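PDB 5X5L: AdeR, which probably acts as the DNA-binding response regulator of a two-component system, here caught as its C-terminal OmpR/PhoB-type domain bound to an intercistronic DNA region. Local coordinates for residues C[6-11]-C[36-41]; C[78-83]-C[87-92]. One frame throughout, in Å; residues are numbered along the deposited sequence.

Overall arrangement
Both contacts are buried and mainly aliphatic, with no hydrogen bond between their segments. Contact 1 lies nearer the middle of the chain and joins the N-terminal sheet to helix 32-41 through isoleucines and S39; it also sets I10 against the I38-S39 peptide. Contact 2 closes a short turn that follows helix 66-81, where leucines and a methionine pack; its strand continues to the surface and ends in a weak polar contact with the DNA backbone through N91. The two contacts adjoin: I8 of contact 1 touches both L80 and M88 of contact 2.

Contact 1 of 2, residues C[6-11]-C[36-41]; sequences KNIEID and KIISFM
The flat group that I10 meets is the peptide between I38 and S39. CD1 of I10 sits over one face of it, displaced toward the edge formed by the carbonyl oxygen and the next alpha carbon: I10 CD1 is 3.7 Å from I38 O and as close to S39 CA. F40 leaves the helix on the side away from the strand, and its ring takes no part in the contact; it stacks with H57, meets F49 at a slant, and packs against N56 of a second subunit.

I10 gets its methyl there by stretching out. CG1 starts off anti to the carbonyl carbon, and a chi2 of 173° extends CD1 straight on from CG1, toward the helix. There it fits against the fork of the I38 side chain, where I38 CG1 is 4.1 Å from I10 CD1 and CG2 is equally near. S39 CB lies alongside, 4.1 Å from I10 CD1, while OG is hydrogen-bonded elsewhere.

This is the join between the N-terminal antiparallel sheet and the first helix of the winged-helix domain, as in the OmpR/PhoB family. Strand 8-11 passes the helix with 9.9 Å between their axes, at 107° to it, nearly crosswise, and presents I8 and I10 from one face while E9 points elsewhere, its carboxylate weakly paired with H20 and K25.

I8 meets the helix more loosely: the two end methyls pass at an angle, 4.5 Å between I8 CD1 and I38 CD1. With chi2 of I38 at 63°, its CD1 lies anti to CG2, at the far end of the side chain and nearer I8. V17 of the next strand touches both I10 and I38, L76 of helix 66-81 covers I38 as well, and K3 NZ hydrogen-bonds S39 O.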
loop_
_atom_site.group_PDB
_atom_site.type_symbol
_atom_site.label_atom_id
_atom_site.label_comp_id
_atom_site.label_asym_id
_atom_site.label_seq_id
_atom_site.Cartn_x
_atom_site.Cartn_y
_atom_site.Cartn_z
ATOM N N LYS C 6 -9.888 -3.731 24.316
ATOM C CA LYS C 6 -11.141 -3.166 24.833
ATOM C C LYS C 6 -11.719 -2.087 23.923
ATOM O O LYS C 6 -11.625 -0.888 24.210
ATOM C CB LYS C 6 -10.934 -2.628 26.252
ATOM C CG LYS C 6 -12.182 -2.208 27.012
ATOM C CD LYS C 6 -11.827 -1.580 28.361
ATOM C CE LYS C 6 -11.312 -2.583 29.398
ATOM N NZ LYS C 6 -12.347 -3.579 29.786
ATOM N N ASN C 7 -12.279 -2.517 22.791
ATOM C CA ASN C 7 -13.007 -1.631 21.870
ATOM C C ASN C 7 -12.129 -0.613 21.069
ATOM O O ASN C 7 -12.641 0.292 20.409
ATOM C CB ASN C 7 -14.231 -0.988 22.623
ATOM C CG ASN C 7 -15.081 -0.126 21.756
ATOM O OD1 ASN C 7 -15.896 -0.618 20.974
ATOM N ND2 ASN C 7 -14.995 1.192 21.948
ATOM N N ILE C 8 -10.794 -0.807 21.086
ATOM C CA ILE C 8 -9.842 -0.012 20.288
ATOM C C ILE C 8 -8.975 -0.972 19.479
ATOM O O ILE C 8 -8.152 -1.709 20.045
ATOM C CB ILE C 8 -8.928 0.874 21.170
ATOM C CG1 ILE C 8 -9.771 1.974 21.829
ATOM C CG2 ILE C 8 -7.776 1.470 20.343
ATOM C CD1 ILE C 8 -9.005 3.010 22.622
ATOM N N GLU C 9 -9.130 -0.935 18.158
ATOM C CA GLU C 9 -8.348 -1.763 17.242
ATOM C C GLU C 9 -7.377 -0.876 16.473
ATOM O O GLU C 9 -7.759 0.180 15.980
ATOM C CB GLU C 9 -9.292 -2.503 16.286
ATOM C CG GLU C 9 -8.602 -3.460 15.330
ATOM C CD GLU C 9 -9.548 -4.388 14.600
ATOM O OE1 GLU C 9 -10.754 -4.444 14.906
ATOM O OE2 GLU C 9 -9.076 -5.086 13.689
ATOM N N ILE C 10 -6.124 -1.309 16.397
ATOM C CA ILE C 10 -5.098 -0.667 15.574
ATOM C C ILE C 10 -4.619 -1.683 14.544
ATOM O O ILE C 10 -4.072 -2.721 14.907
ATOM C CB ILE C 10 -3.906 -0.181 16.424
ATOM C CG1 ILE C 10 -4.383 0.850 17.451
ATOM C CG2 ILE C 10 -2.795 0.366 15.526
ATOM C CD1 ILE C 10 -3.318 1.271 18.436
ATOM N N ASP C 11 -4.870 -1.390 13.272
ATOM C CA ASP C 11 -4.323 -2.157 12.155
ATOM C C ASP C 11 -3.010 -1.483 11.761
ATOM O O ASP C 11 -3.008 -0.360 11.238
ATOM C CB ASP C 11 -5.307 -2.165 10.982
ATOM C CG ASP C 11 -4.846 -3.027 9.814
ATOM O OD1 ASP C 11 -3.745 -3.632 9.877
ATOM O OD2 ASP C 11 -5.614 -3.086 8.813
ATOM N N LYS C 36 1.288 7.252 17.052
ATOM C CA LYS C 36 2.398 6.664 17.810
ATOM C C LYS C 36 2.058 6.526 19.296
ATOM O O LYS C 36 2.339 5.500 19.896
ATOM C CB LYS C 36 3.687 7.478 17.643
ATOM C CG LYS C 36 4.328 7.346 16.274
ATOM C CD LYS C 36 5.742 7.909 16.238
ATOM C CE LYS C 36 6.133 8.018 14.759
ATOM N NZ LYS C 36 7.545 8.415 14.524
ATOM N N ILE C 37 1.435 7.551 19.865
ATOM C CA ILE C 37 1.018 7.542 21.269
ATOM C C ILE C 37 0.088 6.360 21.546
ATOM O O ILE C 37 0.403 5.514 22.388
ATOM C CB ILE C 37 0.367 8.889 21.680
ATOM C CG1 ILE C 37 1.452 9.975 21.755
ATOM C CG2 ILE C 37 -0.341 8.781 23.025
ATOM C CD1 ILE C 37 0.925 11.378 21.963
ATOM N N ILE C 38 -1.033 6.295 20.829
ATOM C CA ILE C 38 -2.020 5.227 21.037
ATOM C C ILE C 38 -1.463 3.826 20.752
ATOM O O ILE C 38 -1.808 2.867 21.453
ATOM C CB ILE C 38 -3.332 5.483 20.242
ATOM C CG1 ILE C 38 -4.453 4.518 20.655
ATOM C CG2 ILE C 38 -3.117 5.374 18.742
ATOM C CD1 ILE C 38 -4.879 4.661 22.102
ATOM N N SER C 39 -0.609 3.712 19.736
ATOM C CA SER C 39 0.014 2.432 19.381
ATOM C C SER C 39 1.094 2.014 20.385
ATOM O O SER C 39 1.330 0.822 20.581
ATOM C CB SER C 39 0.608 2.511 17.974
ATOM O OG SER C 39 0.982 1.230 17.507
ATOM N N PHE C 40 1.753 2.994 21.003
ATOM C CA PHE C 40 2.777 2.752 22.028
ATOM C C PHE C 40 2.143 2.298 23.335
ATOM O O PHE C 40 2.573 1.308 23.929
ATOM C CB PHE C 40 3.609 4.029 22.240
ATOM C CG PHE C 40 4.735 3.903 23.243
ATOM C CD1 PHE C 40 5.551 2.772 23.291
ATOM C CD2 PHE C 40 5.009 4.960 24.119
ATOM C CE1 PHE C 40 6.558 2.677 24.227
ATOM C CE2 PHE C 40 6.044 4.868 25.034
ATOM C CZ PHE C 40 6.826 3.721 25.080
ATOM N N MET C 41 1.112 3.025 23.770
ATOM C CA MET C 41 0.469 2.776 25.070
ATOM C C MET C 41 -0.428 1.539 25.110
ATOM O O MET C 41 -0.596 0.949 26.174
ATOM C CB MET C 41 -0.317 4.008 25.521
ATOM C CG MET C 41 0.589 5.215 25.780
ATOM S SD MET C 41 -0.142 6.498 26.810
ATOM C CE MET C 41 -1.353 7.035 25.638
#

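Contact 2 of 2, residues C[78-83]-C[87-92]; sequences KKLEEQ and QMLINV. With nucleotides of chain I.
L80 and M88 mark where the two backbones come nearest, with 7.9 Å between L80 CA and M88 CA. On the helix side, E82 N bonds to K78 O and Q83 N to L80 O. After a short turn the chain returns, and L89 takes up a left-handed backbone conformation (phi 54°, psi 47°), a kink just before strand 90-92 begins.

L80 carries the helix side of the contact. Its extended side chain, with CG anti to the carbonyl carbon, brings CD1 within 3.7 Å of L89 CD1, and the two leucines cross at about a right angle, methyl against methyl. The same L80 CD1 is 4.2 Å from M88 CB. M88 therefore gives only the root of its side chain to L80; beyond CB it leads away, and it also packs on I8.

Further along the strand, N91 lies against the sugar-phosphate backbone of DG5 of chain I. Its amide nitrogen ND2 makes a weak, bent hydrogen bond to DG5 OP1 (3.3 Å, 138° at the hydrogen), and ND2 also has a weak bond to G96 O. This is consistent with the wing of a winged-helix domain, which commonly contacts the minor groove or the backbone beside it.

R77 NH2 binds L89 O, tying the kink to the helix, and V73 and L76 of the same helix pack on L89. I8 of strand 8-11 touches L80, and strand 90-92 pairs antiparallel with 96-98, through I90 and R98, at the edge of the three-stranded sheet.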
loop_
_atom_site.group_PDB
_atom_site.type_symbol
_atom_site.label_atom_id
_atom_site.label_comp_id
_atom_site.label_asym_id
_atom_site.label_seq_id
_atom_site.Cartn_x
_atom_site.Cartn_y
_atom_site.Cartn_z
ATOM N N LYS C 78 -9.515 14.064 22.927
ATOM C CA LYS C 78 -10.703 14.671 22.337
ATOM C C LYS C 78 -11.245 13.813 21.191
ATOM O O LYS C 78 -12.447 13.552 21.128
ATOM C CB LYS C 78 -10.416 16.103 21.867
ATOM C CG LYS C 78 -11.597 16.843 21.252
ATOM C CD LYS C 78 -12.764 17.013 22.232
ATOM C CE LYS C 78 -14.123 16.929 21.547
ATOM N NZ LYS C 78 -14.439 18.156 20.753
ATOM N N LYS C 79 -10.354 13.344 20.322
ATOM C CA LYS C 79 -10.754 12.474 19.212
ATOM C C LYS C 79 -11.368 11.153 19.692
ATOM O O LYS C 79 -12.315 10.656 19.079
ATOM C CB LYS C 79 -9.578 12.233 18.255
ATOM C CG LYS C 79 -9.234 13.483 17.454
ATOM C CD LYS C 79 -7.968 13.316 16.637
ATOM C CE LYS C 79 -7.596 14.602 15.918
ATOM N NZ LYS C 79 -6.337 14.485 15.140
ATOM N N LEU C 80 -10.856 10.599 20.790
ATOM C CA LEU C 80 -11.478 9.430 21.412
ATOM C C LEU C 80 -12.858 9.742 21.993
ATOM O O LEU C 80 -13.778 8.934 21.830
ATOM C CB LEU C 80 -10.571 8.823 22.490
ATOM C CG LEU C 80 -9.296 8.145 21.989
ATOM C CD1 LEU C 80 -8.312 7.885 23.101
ATOM C CD2 LEU C 80 -9.641 6.830 21.350
ATOM N N GLU C 81 -13.014 10.900 22.644
ATOM C CA GLU C 81 -14.301 11.255 23.273
ATOM C C GLU C 81 -15.414 11.490 22.252
ATOM O O GLU C 81 -16.565 11.129 22.522
ATOM C CB GLU C 81 -14.195 12.478 24.206
ATOM C CG GLU C 81 -13.245 12.371 25.388
ATOM C CD GLU C 81 -12.985 13.710 26.078
ATOM O OE1 GLU C 81 -13.472 14.776 25.626
ATOM O OE2 GLU C 81 -12.306 13.697 27.120
ATOM N N GLU C 82 -15.084 12.065 21.084
ATOM C CA GLU C 82 -16.085 12.240 20.011
ATOM C C GLU C 82 -16.580 10.925 19.378
ATOM O O GLU C 82 -17.569 10.945 18.646
ATOM C CB GLU C 82 -15.652 13.258 18.931
ATOM C CG GLU C 82 -14.303 13.042 18.282
ATOM C CD GLU C 82 -14.090 13.931 17.033
ATOM O OE1 GLU C 82 -14.906 14.847 16.725
ATOM O OE2 GLU C 82 -13.077 13.710 16.346
ATOM N N GLN C 83 -15.920 9.806 19.689
ATOM C CA GLN C 83 -16.435 8.459 19.375
ATOM C C GLN C 83 -16.960 7.768 20.635
ATOM O O GLN C 83 -16.954 6.535 20.718
ATOM C CB GLN C 83 -15.358 7.606 18.693
ATOM C CG GLN C 83 -14.659 8.283 17.523
ATOM C CD GLN C 83 -15.603 8.890 16.503
ATOM O OE1 GLN C 83 -16.667 8.336 16.204
ATOM N NE2 GLN C 83 -15.217 10.045 15.964
ATOM N N GLN C 87 -13.405 7.168 29.259
ATOM C CA GLN C 87 -12.546 6.639 30.337
ATOM C C GLN C 87 -11.156 6.236 29.878
ATOM O O GLN C 87 -10.516 5.420 30.619
ATOM C CB GLN C 87 -13.282 5.510 31.065
ATOM C CG GLN C 87 -14.571 5.958 31.787
ATOM C CD GLN C 87 -15.337 4.784 32.386
ATOM O OE1 GLN C 87 -14.718 3.851 32.899
ATOM N NE2 GLN C 87 -16.684 4.817 32.324
ATOM N N MET C 88 -10.613 6.741 28.767
ATOM C CA MET C 88 -9.255 6.434 28.333
ATOM C C MET C 88 -8.326 7.607 28.631
ATOM O O MET C 88 -8.764 8.691 28.919
ATOM C CB MET C 88 -9.237 6.134 26.827
ATOM C CG MET C 88 -9.968 4.891 26.405
ATOM S SD MET C 88 -9.198 3.297 26.668
ATOM C CE MET C 88 -10.481 2.281 25.960
ATOM N N LEU C 89 -7.023 7.426 28.465
ATOM C CA LEU C 89 -6.016 8.494 28.640
ATOM C C LEU C 89 -6.021 9.243 29.976
ATOM O O LEU C 89 -5.947 10.473 30.014
ATOM C CB LEU C 89 -6.011 9.465 27.444
ATOM C CG LEU C 89 -5.488 8.824 26.141
ATOM C CD1 LEU C 89 -5.673 9.760 24.969
ATOM C CD2 LEU C 89 -4.015 8.512 26.235
ATOM N N ILE C 90 -6.096 8.495 31.069
ATOM C CA ILE C 90 -6.074 9.070 32.427
ATOM C C ILE C 90 -4.682 9.574 32.790
ATOM O O ILE C 90 -3.700 8.862 32.656
ATOM C CB ILE C 90 -6.578 8.054 33.483
ATOM C CG1 ILE C 90 -8.108 7.941 33.350
ATOM C CG2 ILE C 90 -6.305 8.511 34.886
ATOM C CD1 ILE C 90 -8.573 6.987 32.330
ATOM N N ASN C 91 -4.644 10.791 33.295
ATOM C CA ASN C 91 -3.418 11.388 33.819
ATOM C C ASN C 91 -3.167 10.797 35.210
ATOM O O ASN C 91 -4.108 10.597 35.972
ATOM C CB ASN C 91 -3.529 12.919 33.867
ATOM C CG ASN C 91 -2.701 13.537 34.984
ATOM O OD1 ASN C 91 -3.223 13.800 36.058
ATOM N ND2 ASN C 91 -1.373 13.548 34.828
ATOM N N VAL C 92 -1.904 10.516 35.516
ATOM C CA VAL C 92 -1.479 10.077 36.836
ATOM C C VAL C 92 -0.592 11.195 37.362
ATOM O O VAL C 92 0.565 11.329 36.966
ATOM C CB VAL C 92 -0.727 8.741 36.780
ATOM C CG1 VAL C 92 -0.309 8.288 38.177
ATOM C CG2 VAL C 92 -1.587 7.689 36.091
ATOM P P DG I 5 0.934 16.936 36.274
ATOM O OP1 DG I 5 1.027 15.463 36.148
ATOM O OP2 DG I 5 2.037 17.789 35.760
ATOM O "O5'" DG I 5 -0.461 17.338 35.628
ATOM C "C5'" DG I 5 -1.678 16.744 36.115
ATOM C "C4'" DG I 5 -2.846 17.057 35.208
ATOM O "O4'" DG I 5 -3.156 18.465 35.311
ATOM C "C3'" DG I 5 -2.659 16.777 33.711
ATOM O "O3'" DG I 5 -3.883 16.217 33.218
ATOM C "C2'" DG I 5 -2.304 18.143 33.148
ATOM C "C1'" DG I 5 -3.119 19.071 34.027
ATOM N N9 DG I 5 -2.587 20.420 34.193
ATOM C C8 DG I 5 -1.324 20.793 34.592
ATOM N N7 DG I 5 -1.170 22.089 34.668
ATOM C C5 DG I 5 -2.412 22.600 34.325
ATOM C C6 DG I 5 -2.862 23.945 34.243
ATOM O O6 DG I 5 -2.230 24.987 34.460
ATOM N N1 DG I 5 -4.198 24.012 33.851
ATOM C C2 DG I 5 -4.999 22.924 33.582
ATOM N N2 DG I 5 -6.264 23.190 33.223
ATOM N N3 DG I 5 -4.592 21.667 33.661
ATOM C C4 DG I 5 -3.300 21.581 34.038
#